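Local atomic coordinates of phosphoglycerol transferase GacH (Streptococcus pyogenes MGAS5005, PDB entry 6DGM), a protein that probably transfers glycerol phosphate onto the rhamnose polysaccharide of the streptococcal cell wall, this chain being its manganese-binding, sulfatase-like catalytic part. Residues D38-L49 with K261-H271; S110-P118 with F146-L155. One frame throughout, in Å; residues are numbered along the deposited sequence.

Contact 1 (D38-L49 with K261-H271); sequences DQTVIYLLSESL and KPITVVFYGDH. With MN (manganese (II) ion), chain C; 1GP (sn-glycerol-1-phosphate), chain D.
L45 and Y268 meet where two parallel strands, 40-46 and 263-269, approach the manganese site. Y268 CG lies between the backbone N and the carbonyl carbon (chi1 69°), laying the ring against L45: L45 CA sits over one face, 4.1 Å from the centroid, and CD1 reaches the phenol oxygen; CD2 lies against D270. On the opposite sheet face L44 and F267 run alongside each other, L44 CD1 3.9 Å from F267 CD2. Seven backbone hydrogen bonds, from T40 N to P262 O through S46 N to Y268 O, tie this buried stretch. Beyond it, E47 grips the manganese with both carboxylate oxygens, D270 OD2 and H271 NE2 bind at 2.1 Å each, and glycerol phosphate O2P and T89 join them. S48 N holds D270 OD1 at 2.8 Å, fixing that carboxylate's rotation, while S48 OG donates to E47 OE1. The other end is looser, D38 and P262 being exposed: K261 NZ, bonded to S198, stays 3.5 Å from D38 O and water bridges them; another water joins Q39 OE1 to T264 OG1, which also bonds S297. Strands 200-204 and 290-297 flank the pair; helix 182-192 covers L44 and F267, helices 89-98 and 314-321 Y43 and V266.

Contact 2 (S110-P118 with F146-L155); sequences SVLYSEVFP and FNRKTVYSNL. With 1GP (sn-glycerol-1-phosphate), chain D.
The Y113 and F117 rings both pack on V151, each methyl sitting over one ring's face while also touching the other ring. CG2 lies over one face of Y113, 3.9 Å from the ring centroid, and CG1 over one face of F117, 4.0 Å from its centroid and 14° off the normal. At the edge of Y113 is the carbonyl oxygen of F146, 3.3 Å from CD2; at the edge of F117 are N154 CB and L155 CD2. The F146 ring is met at its own edge by V111 CG1, and its CE2 comes 3.8 Å from O1P of the glycerol phosphate.

N147 sends ND2 to Y113 O at 3.2 Å, its CG swung away from the backbone N (chi1 -152°); the bond is nearly straight at the hydrogen, and the acceptor lies in the amide plane, although the donor stands above the carbonyl plane. N147 also occupies the N-cap position of helix 148-154, but its side chain makes no capping bond.

The R148 chain runs extended from CG to NE; its CG lies 4.0 Å from Y113 CE2, with guanidinium and ring planes 86° apart. NH2 donates to O3 of the ligand at 2.9 Å, while NH1 adds weak bonds to O2 and O3. R148 thus reads the glycerol hydroxyls, and a salt bridge from NE to E93 positions it. E93 also accepts hydrogen bonds from Y113 OH and Y152 OH, gathering three side chains of the contact at helix 89-98. That helix packs F94 and L97 on Y113; R148 and Y152 touch strands 135-139 and 200-204.

Contact 1 lies in the core, its centre about 7 Å from that of the chain, whereas contact 2 is partly buried and farther out, with exposed residues at its margin. The first pairs two strands in the middle of the main sheet by repeated backbone bonds; the second sets two short helices together by aromatic and aliphatic packing with one hydrogen bond across. They do not touch, their nearest atoms being about 6 Å apart, yet both reach the same glycerol phosphate: 38-49 with 261-271 through the metal at the phosphate, 110-118 with 146-155 through an arginine at the hydroxyls. Helix 89-98 borders both.

Contact 1 (D38-L49 with K261-H271)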
loop_
_atom_site.group_PDB
_atom_site.type_symbol
_atom_site.label_atom_id
_atom_site.label_comp_id
_atom_site.label_asym_id
_atom_site.label_seq_id
_atom_site.Cartn_x
_atom_site.Cartn_y
_atom_site.Cartn_z
ATOM N N ASP A 38 0.993 -17.412 9.511
ATOM C CA ASP A 38 -0.272 -17.906 10.042
ATOM C C ASP A 38 -1.443 -16.984 9.719
ATOM O O ASP A 38 -2.582 -17.307 10.052
ATOM C CB ASP A 38 -0.202 -18.072 11.564
ATOM C CG ASP A 38 0.739 -19.164 12.001
ATOM O OD1 ASP A 38 0.983 -20.118 11.229
ATOM O OD2 ASP A 38 1.211 -19.073 13.146
ATOM N N GLN A 39 -1.184 -15.840 9.104
ATOM C CA GLN A 39 -2.204 -14.864 8.775
ATOM C C GLN A 39 -2.396 -14.857 7.263
ATOM O O GLN A 39 -1.419 -14.868 6.502
ATOM C CB GLN A 39 -1.762 -13.432 9.135
ATOM C CG GLN A 39 -0.746 -13.297 10.236
ATOM C CD GLN A 39 -1.359 -13.407 11.606
ATOM O OE1 GLN A 39 -2.486 -12.964 11.832
ATOM N NE2 GLN A 39 -0.618 -13.997 12.537
ATOM N N THR A 40 -3.644 -14.783 6.825
ATOM C CA THR A 40 -3.937 -14.399 5.449
ATOM C C THR A 40 -3.975 -12.879 5.382
ATOM O O THR A 40 -4.556 -12.220 6.246
ATOM C CB THR A 40 -5.245 -15.025 4.986
ATOM O OG1 THR A 40 -4.985 -16.406 4.677
ATOM C CG2 THR A 40 -5.841 -14.315 3.767
ATOM N N VAL A 41 -3.296 -12.330 4.394
ATOM C CA VAL A 41 -3.045 -10.900 4.306
ATOM C C VAL A 41 -3.500 -10.415 2.940
ATOM O O VAL A 41 -3.189 -11.044 1.917
ATOM C CB VAL A 41 -1.557 -10.579 4.545
ATOM C CG1 VAL A 41 -1.289 -9.147 4.194
ATOM C CG2 VAL A 41 -1.194 -10.882 6.017
ATOM N N ILE A 42 -4.251 -9.317 2.935
ATOM C CA ILE A 42 -4.781 -8.699 1.724
ATOM C C ILE A 42 -4.264 -7.267 1.664
ATOM O O ILE A 42 -4.567 -6.464 2.552
ATOM C CB ILE A 42 -6.316 -8.706 1.716
ATOM C CG1 ILE A 42 -6.856 -10.141 1.769
ATOM C CG2 ILE A 42 -6.822 -7.978 0.473
ATOM C CD1 ILE A 42 -8.316 -10.235 2.211
ATOM N N TYR A 43 -3.477 -6.951 0.642
ATOM C CA TYR A 43 -3.060 -5.577 0.376
ATOM C C TYR A 43 -4.034 -5.023 -0.650
ATOM O O TYR A 43 -4.110 -5.535 -1.768
ATOM C CB TYR A 43 -1.626 -5.501 -0.148
ATOM C CG TYR A 43 -0.538 -5.546 0.903
ATOM C CD1 TYR A 43 -0.788 -6.016 2.184
ATOM C CD2 TYR A 43 0.752 -5.133 0.603
ATOM C CE1 TYR A 43 0.221 -6.064 3.139
ATOM C CE2 TYR A 43 1.760 -5.174 1.548
ATOM C CZ TYR A 43 1.497 -5.636 2.805
ATOM O OH TYR A 43 2.503 -5.671 3.756
ATOM N N LEU A 44 -4.805 -4.021 -0.257
ATOM C CA LEU A 44 -5.942 -3.530 -1.041
ATOM C C LEU A 44 -5.641 -2.081 -1.399
ATOM O O LEU A 44 -5.847 -1.173 -0.589
ATOM C CB LEU A 44 -7.209 -3.644 -0.215
ATOM C CG LEU A 44 -8.562 -3.663 -0.934
ATOM C CD1 LEU A 44 -8.703 -2.455 -1.837
ATOM C CD2 LEU A 44 -8.747 -4.927 -1.726
ATOM N N LEU A 45 -5.104 -1.874 -2.598
ATOM C CA LEU A 45 -4.881 -0.543 -3.151
ATOM C C LEU A 45 -6.211 -0.087 -3.726
ATOM O O LEU A 45 -6.692 -0.649 -4.711
ATOM C CB LEU A 45 -3.784 -0.608 -4.206
ATOM C CG LEU A 45 -3.289 0.722 -4.797
ATOM C CD1 LEU A 45 -2.017 0.532 -5.624
ATOM C CD2 LEU A 45 -4.382 1.420 -5.639
ATOM N N SER A 46 -6.811 0.913 -3.094
ATOM C CA SER A 46 -8.119 1.441 -3.470
ATOM C C SER A 46 -7.861 2.675 -4.338
ATOM O O SER A 46 -7.535 3.755 -3.831
ATOM C CB SER A 46 -8.921 1.771 -2.217
ATOM O OG SER A 46 -10.234 2.206 -2.547
ATOM N N GLU A 47 -7.965 2.491 -5.649
ATOM C CA GLU A 47 -7.566 3.495 -6.622
ATOM C C GLU A 47 -8.180 4.848 -6.323
ATOM O O GLU A 47 -9.396 4.989 -6.228
ATOM C CB GLU A 47 -8.010 3.002 -7.998
ATOM C CG GLU A 47 -7.777 3.988 -9.157
ATOM C CD GLU A 47 -6.335 4.433 -9.252
ATOM O OE1 GLU A 47 -6.092 5.642 -9.081
ATOM O OE2 GLU A 47 -5.457 3.587 -9.495
ATOM N N SER A 48 -7.320 5.840 -6.192
ATOM C CA SER A 48 -7.695 7.240 -6.058
ATOM C C SER A 48 -8.530 7.543 -4.822
ATOM O O SER A 48 -9.165 8.598 -4.767
ATOM C CB SER A 48 -8.417 7.736 -7.321
ATOM O OG SER A 48 -7.537 7.782 -8.423
ATOM N N LEU A 49 -8.532 6.690 -3.803
ATOM C CA LEU A 49 -9.376 6.933 -2.639
ATOM C C LEU A 49 -8.737 7.900 -1.642
ATOM O O LEU A 49 -7.671 7.637 -1.080
ATOM C CB LEU A 49 -9.738 5.617 -1.950
ATOM C CG LEU A 49 -10.696 5.830 -0.769
ATOM C CD1 LEU A 49 -11.759 4.759 -0.754
ATOM C CD2 LEU A 49 -9.955 5.878 0.561
ATOM N N LYS A 261 -10.453 -17.940 9.827
ATOM C CA LYS A 261 -9.037 -17.824 9.479
ATOM C C LYS A 261 -8.616 -16.424 9.895
ATOM O O LYS A 261 -9.366 -15.474 9.630
ATOM C CB LYS A 261 -8.849 -17.966 7.959
ATOM C CG LYS A 261 -7.417 -17.735 7.470
ATOM C CD LYS A 261 -6.481 -18.897 7.827
ATOM C CE LYS A 261 -5.029 -18.539 7.518
ATOM N NZ LYS A 261 -4.099 -19.654 7.876
ATOM N N PRO A 262 -7.455 -16.239 10.533
ATOM C CA PRO A 262 -6.993 -14.864 10.790
ATOM C C PRO A 262 -6.673 -14.166 9.474
ATOM O O PRO A 262 -5.862 -14.655 8.679
ATOM C CB PRO A 262 -5.747 -15.042 11.670
ATOM C CG PRO A 262 -5.470 -16.496 11.727
ATOM C CD PRO A 262 -6.627 -17.255 11.202
ATOM N N ILE A 263 -7.321 -13.023 9.238
ATOM C CA ILE A 263 -7.186 -12.264 7.997
ATOM C C ILE A 263 -6.917 -10.812 8.363
ATOM O O ILE A 263 -7.632 -10.240 9.190
ATOM C CB ILE A 263 -8.470 -12.368 7.143
ATOM C CG1 ILE A 263 -8.693 -13.812 6.673
ATOM C CG2 ILE A 263 -8.395 -11.430 5.958
ATOM C CD1 ILE A 263 -10.064 -14.067 6.053
ATOM N N THR A 264 -5.905 -10.205 7.736
ATOM C CA THR A 264 -5.633 -8.780 7.932
ATOM C C THR A 264 -5.610 -8.089 6.577
ATOM O O THR A 264 -5.051 -8.619 5.617
ATOM C CB THR A 264 -4.328 -8.549 8.708
ATOM O OG1 THR A 264 -4.450 -9.112 10.022
ATOM C CG2 THR A 264 -4.034 -7.064 8.874
ATOM N N VAL A 265 -6.263 -6.935 6.511
ATOM C CA VAL A 265 -6.355 -6.114 5.308
ATOM C C VAL A 265 -5.555 -4.837 5.542
ATOM O O VAL A 265 -5.758 -4.140 6.545
ATOM C CB VAL A 265 -7.814 -5.751 4.990
ATOM C CG1 VAL A 265 -7.887 -4.856 3.764
ATOM C CG2 VAL A 265 -8.683 -7.006 4.802
ATOM N N VAL A 266 -4.658 -4.530 4.609
ATOM C CA VAL A 266 -3.998 -3.233 4.526
ATOM C C VAL A 266 -4.691 -2.489 3.388
ATOM O O VAL A 266 -4.552 -2.864 2.226
ATOM C CB VAL A 266 -2.497 -3.375 4.254
ATOM C CG1 VAL A 266 -1.848 -2.002 4.167
ATOM C CG2 VAL A 266 -1.817 -4.232 5.327
ATOM N N PHE A 267 -5.470 -1.467 3.725
ATOM C CA PHE A 267 -6.329 -0.756 2.787
ATOM C C PHE A 267 -5.817 0.669 2.680
ATOM O O PHE A 267 -5.613 1.328 3.697
ATOM C CB PHE A 267 -7.753 -0.740 3.360
ATOM C CG PHE A 267 -8.764 -0.077 2.479
ATOM C CD1 PHE A 267 -8.925 1.298 2.515
ATOM C CD2 PHE A 267 -9.571 -0.828 1.638
ATOM C CE1 PHE A 267 -9.859 1.924 1.713
ATOM C CE2 PHE A 267 -10.523 -0.197 0.826
ATOM C CZ PHE A 267 -10.656 1.182 0.874
ATOM N N TYR A 268 -5.647 1.166 1.451
ATOM C CA TYR A 268 -5.102 2.505 1.298
ATOM C C TYR A 268 -5.463 3.068 -0.066
ATOM O O TYR A 268 -5.574 2.329 -1.048
ATOM C CB TYR A 268 -3.567 2.525 1.481
ATOM C CG TYR A 268 -2.805 1.834 0.366
ATOM C CD1 TYR A 268 -2.716 0.448 0.308
ATOM C CD2 TYR A 268 -2.161 2.578 -0.626
ATOM C CE1 TYR A 268 -2.013 -0.182 -0.702
ATOM C CE2 TYR A 268 -1.455 1.952 -1.646
ATOM C CZ TYR A 268 -1.380 0.581 -1.674
ATOM O OH TYR A 268 -0.668 -0.021 -2.684
ATOM N N GLY A 269 -5.625 4.387 -0.117
ATOM C CA GLY A 269 -5.672 5.054 -1.402
ATOM C C GLY A 269 -4.262 5.341 -1.887
ATOM O O GLY A 269 -3.374 5.739 -1.123
ATOM N N ASP A 270 -4.044 5.143 -3.193
ATOM C CA ASP A 270 -2.697 5.314 -3.737
ATOM C C ASP A 270 -2.292 6.780 -3.873
ATOM O O ASP A 270 -1.114 7.113 -3.709
ATOM C CB ASP A 270 -2.513 4.545 -5.046
ATOM C CG ASP A 270 -3.558 4.876 -6.122
ATOM O OD1 ASP A 270 -4.620 5.466 -5.819
ATOM O OD2 ASP A 270 -3.301 4.553 -7.303
ATOM N N HIS A 271 -3.232 7.655 -4.238
ATOM C CA HIS A 271 -3.002 9.077 -4.451
ATOM C C HIS A 271 -4.385 9.717 -4.536
ATOM O O HIS A 271 -5.396 9.020 -4.695
ATOM C CB HIS A 271 -2.236 9.344 -5.767
ATOM C CG HIS A 271 -2.829 8.620 -6.935
ATOM N ND1 HIS A 271 -3.997 9.031 -7.549
ATOM C CD2 HIS A 271 -2.459 7.476 -7.557
ATOM C CE1 HIS A 271 -4.309 8.174 -8.507
ATOM N NE2 HIS A 271 -3.393 7.223 -8.531
HETATM MN MN MN C . -3.895 5.228 -9.163
HETATM C C3 1GP D . -4.332 0.838 -14.453
HETATM O O3 1GP D . -3.364 0.772 -12.215
HETATM C C2 1GP D . -3.378 1.482 -13.471
HETATM O O2 1GP D . -3.881 -0.437 -14.905
HETATM C C1 1GP D . -3.746 2.940 -13.236
HETATM O O1P 1GP D . -2.683 3.622 -12.564
HETATM O O2P 1GP D . -3.745 5.739 -11.355
HETATM O O3P 1GP D . -1.271 5.623 -12.242
HETATM O O4P 1GP D . -3.234 5.737 -13.857
HETATM P P 1GP D . -2.751 5.239 -12.459
HETATM O O HOH W 1 -3.905 -19.784 10.673
HETATM O O HOH W 2 -4.528 -11.760 10.685
#

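Contact 2 (S110-P118 with F146-L155)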
loop_
_atom_site.group_PDB
_atom_site.type_symbol
_atom_site.label_atom_id
_atom_site.label_comp_id
_atom_site.label_asym_id
_atom_site.label_seq_id
_atom_site.Cartn_x
_atom_site.Cartn_y
_atom_site.Cartn_z
ATOM N N SER A 110 11.026 7.012 -13.086
ATOM C CA SER A 110 9.610 7.288 -13.264
ATOM C C SER A 110 8.716 6.158 -12.758
ATOM O O SER A 110 7.764 6.411 -12.004
ATOM C CB SER A 110 9.319 7.549 -14.743
ATOM O OG SER A 110 7.946 7.844 -14.913
ATOM N N VAL A 111 8.966 4.924 -13.181
ATOM C CA VAL A 111 8.136 3.788 -12.781
ATOM C C VAL A 111 9.029 2.685 -12.236
ATOM O O VAL A 111 9.856 2.128 -12.968
ATOM C CB VAL A 111 7.251 3.276 -13.937
ATOM C CG1 VAL A 111 6.517 2.012 -13.514
ATOM C CG2 VAL A 111 6.271 4.366 -14.357
ATOM N N LEU A 112 8.852 2.367 -10.948
ATOM C CA LEU A 112 9.705 1.392 -10.280
ATOM C C LEU A 112 9.601 0.010 -10.908
ATOM O O LEU A 112 10.612 -0.684 -11.052
ATOM C CB LEU A 112 9.346 1.350 -8.791
ATOM C CG LEU A 112 9.692 2.673 -8.091
ATOM C CD1 LEU A 112 8.963 2.825 -6.777
ATOM C CD2 LEU A 112 11.197 2.769 -7.873
ATOM N N TYR A 113 8.399 -0.411 -11.299
ATOM C CA TYR A 113 8.232 -1.735 -11.867
ATOM C C TYR A 113 8.962 -1.895 -13.198
ATOM O O TYR A 113 9.266 -3.030 -13.591
ATOM C CB TYR A 113 6.736 -2.022 -12.094
ATOM C CG TYR A 113 5.952 -2.560 -10.910
ATOM C CD1 TYR A 113 6.582 -3.005 -9.758
ATOM C CD2 TYR A 113 4.565 -2.643 -10.965
ATOM C CE1 TYR A 113 5.871 -3.517 -8.699
ATOM C CE2 TYR A 113 3.837 -3.159 -9.911
ATOM C CZ TYR A 113 4.497 -3.598 -8.770
ATOM O OH TYR A 113 3.818 -4.126 -7.690
ATOM N N SER A 114 9.219 -0.800 -13.911
ATOM C CA SER A 114 9.920 -0.855 -15.184
ATOM C C SER A 114 11.411 -0.603 -15.059
ATOM O O SER A 114 12.186 -1.179 -15.823
ATOM C CB SER A 114 9.367 0.201 -16.145
ATOM O OG SER A 114 8.009 -0.049 -16.461
ATOM N N GLU A 115 11.831 0.245 -14.115
ATOM C CA GLU A 115 13.206 0.714 -14.053
ATOM C C GLU A 115 14.022 0.146 -12.900
ATOM O O GLU A 115 15.256 0.208 -12.956
ATOM C CB GLU A 115 13.231 2.238 -13.916
ATOM C CG GLU A 115 12.576 2.936 -15.091
ATOM C CD GLU A 115 12.464 4.421 -14.907
ATOM O OE1 GLU A 115 13.488 5.065 -14.597
ATOM O OE2 GLU A 115 11.349 4.966 -15.085
ATOM N N VAL A 116 13.376 -0.324 -11.839
ATOM C CA VAL A 116 14.085 -0.828 -10.664
ATOM C C VAL A 116 13.812 -2.322 -10.450
ATOM O O VAL A 116 14.755 -3.112 -10.325
ATOM C CB VAL A 116 13.753 -0.013 -9.400
ATOM C CG1 VAL A 116 14.377 -0.678 -8.147
ATOM C CG2 VAL A 116 14.257 1.404 -9.524
ATOM N N PHE A 117 12.540 -2.708 -10.436
ATOM C CA PHE A 117 12.236 -4.125 -10.212
ATOM C C PHE A 117 13.044 -5.048 -11.118
ATOM O O PHE A 117 13.616 -6.023 -10.609
ATOM C CB PHE A 117 10.735 -4.420 -10.324
ATOM C CG PHE A 117 10.395 -5.853 -9.994
ATOM C CD1 PHE A 117 10.453 -6.832 -10.967
ATOM C CD2 PHE A 117 10.070 -6.206 -8.701
ATOM C CE1 PHE A 117 10.169 -8.150 -10.659
ATOM C CE2 PHE A 117 9.785 -7.537 -8.381
ATOM C CZ PHE A 117 9.843 -8.499 -9.367
ATOM N N PRO A 118 13.133 -4.818 -12.431
ATOM C CA PRO A 118 13.841 -5.788 -13.292
ATOM C C PRO A 118 15.311 -5.906 -12.984
ATOM O O PRO A 118 15.945 -6.894 -13.377
ATOM C CB PRO A 118 13.612 -5.256 -14.713
ATOM C CG PRO A 118 12.395 -4.350 -14.588
ATOM C CD PRO A 118 12.456 -3.761 -13.214
ATOM N N PHE A 146 1.708 -1.328 -16.630
ATOM C CA PHE A 146 2.762 -1.075 -15.646
ATOM C C PHE A 146 3.609 -2.302 -15.352
ATOM O O PHE A 146 4.180 -2.435 -14.269
ATOM C CB PHE A 146 2.206 -0.417 -14.387
ATOM C CG PHE A 146 1.727 0.956 -14.644
ATOM C CD1 PHE A 146 2.641 1.995 -14.823
ATOM C CD2 PHE A 146 0.373 1.218 -14.840
ATOM C CE1 PHE A 146 2.198 3.283 -15.131
ATOM C CE2 PHE A 146 -0.064 2.491 -15.142
ATOM C CZ PHE A 146 0.845 3.525 -15.280
ATOM N N ASN A 147 3.738 -3.183 -16.335
ATOM C CA ASN A 147 4.594 -4.364 -16.230
ATOM C C ASN A 147 4.149 -5.318 -15.127
ATOM O O ASN A 147 4.939 -6.124 -14.658
ATOM C CB ASN A 147 6.059 -3.955 -15.999
ATOM C CG ASN A 147 7.052 -4.963 -16.529
ATOM O OD1 ASN A 147 6.784 -5.667 -17.498
ATOM N ND2 ASN A 147 8.247 -5.005 -15.911
ATOM N N ARG A 148 2.885 -5.277 -14.698
ATOM C CA ARG A 148 2.499 -6.068 -13.533
ATOM C C ARG A 148 2.619 -7.575 -13.769
ATOM O O ARG A 148 2.992 -8.323 -12.858
ATOM C CB ARG A 148 1.093 -5.718 -13.068
ATOM C CG ARG A 148 0.983 -4.350 -12.421
ATOM C CD ARG A 148 -0.308 -4.240 -11.671
ATOM N NE ARG A 148 -0.495 -2.928 -11.062
ATOM C CZ ARG A 148 -1.139 -1.904 -11.617
ATOM N NH1 ARG A 148 -1.677 -1.985 -12.839
ATOM N NH2 ARG A 148 -1.218 -0.774 -10.944
ATOM N N LYS A 149 2.295 -8.050 -14.976
ATOM C CA LYS A 149 2.314 -9.487 -15.209
ATOM C C LYS A 149 3.721 -10.036 -15.016
ATOM O O LYS A 149 3.911 -11.099 -14.414
ATOM C CB LYS A 149 1.813 -9.793 -16.615
ATOM C CG LYS A 149 1.634 -11.267 -16.920
ATOM C CD LYS A 149 1.313 -11.471 -18.388
ATOM C CE LYS A 149 1.200 -12.935 -18.766
ATOM N NZ LYS A 149 -0.041 -13.527 -18.240
ATOM N N THR A 150 4.717 -9.319 -15.533
ATOM C CA THR A 150 6.106 -9.718 -15.359
ATOM C C THR A 150 6.501 -9.696 -13.894
ATOM O O THR A 150 7.170 -10.615 -13.407
ATOM C CB THR A 150 6.980 -8.753 -16.153
ATOM O OG1 THR A 150 6.654 -8.883 -17.534
ATOM C CG2 THR A 150 8.437 -9.062 -15.931
ATOM N N VAL A 151 6.078 -8.660 -13.170
ATOM C CA VAL A 151 6.429 -8.540 -11.760
ATOM C C VAL A 151 5.841 -9.705 -10.967
ATOM O O VAL A 151 6.550 -10.399 -10.233
ATOM C CB VAL A 151 5.937 -7.198 -11.201
ATOM C CG1 VAL A 151 6.090 -7.142 -9.696
ATOM C CG2 VAL A 151 6.678 -6.055 -11.853
ATOM N N TYR A 152 4.526 -9.923 -11.090
ATOM C CA TYR A 152 3.898 -10.968 -10.293
ATOM C C TYR A 152 4.356 -12.357 -10.709
ATOM O O TYR A 152 4.443 -13.240 -9.859
ATOM C CB TYR A 152 2.366 -10.817 -10.270
ATOM C CG TYR A 152 1.964 -9.635 -9.418
ATOM C CD1 TYR A 152 2.128 -9.671 -8.034
ATOM C CD2 TYR A 152 1.461 -8.470 -9.991
ATOM C CE1 TYR A 152 1.782 -8.589 -7.249
ATOM C CE2 TYR A 152 1.130 -7.379 -9.211
ATOM C CZ TYR A 152 1.303 -7.449 -7.830
ATOM O OH TYR A 152 0.993 -6.393 -7.013
ATOM N N SER A 153 4.660 -12.565 -11.990
ATOM C CA SER A 153 5.250 -13.823 -12.431
ATOM C C SER A 153 6.611 -14.052 -11.780
ATOM O O SER A 153 6.904 -15.146 -11.287
ATOM C CB SER A 153 5.356 -13.839 -13.954
ATOM O OG SER A 153 6.018 -15.021 -14.385
ATOM N N ASN A 154 7.455 -13.024 -11.761
ATOM C CA ASN A 154 8.772 -13.193 -11.155
ATOM C C ASN A 154 8.709 -13.302 -9.644
ATOM O O ASN A 154 9.642 -13.849 -9.040
ATOM C CB ASN A 154 9.689 -12.068 -11.585
ATOM C CG ASN A 154 10.278 -12.311 -12.943
ATOM O OD1 ASN A 154 10.887 -13.356 -13.191
ATOM N ND2 ASN A 154 10.076 -11.382 -13.843
ATOM N N LEU A 155 7.640 -12.803 -9.030
ATOM C CA LEU A 155 7.378 -13.014 -7.613
ATOM C C LEU A 155 6.687 -14.343 -7.355
ATOM O O LEU A 155 6.314 -14.617 -6.217
ATOM C CB LEU A 155 6.542 -11.871 -7.037
ATOM C CG LEU A 155 7.246 -10.514 -6.943
ATOM C CD1 LEU A 155 6.327 -9.448 -6.384
ATOM C CD2 LEU A 155 8.530 -10.623 -6.118
HETATM C C3 1GP D . -4.332 0.838 -14.453
HETATM O O3 1GP D . -3.364 0.772 -12.215
HETATM C C2 1GP D . -3.378 1.482 -13.471
HETATM O O2 1GP D . -3.881 -0.437 -14.905
HETATM C C1 1GP D . -3.746 2.940 -13.236
HETATM O O1P 1GP D . -2.683 3.622 -12.564
HETATM O O2P 1GP D . -3.745 5.739 -11.355
HETATM O O3P 1GP D . -1.271 5.623 -12.242
HETATM O O4P 1GP D . -3.234 5.737 -13.857
HETATM P P 1GP D . -2.751 5.239 -12.459
#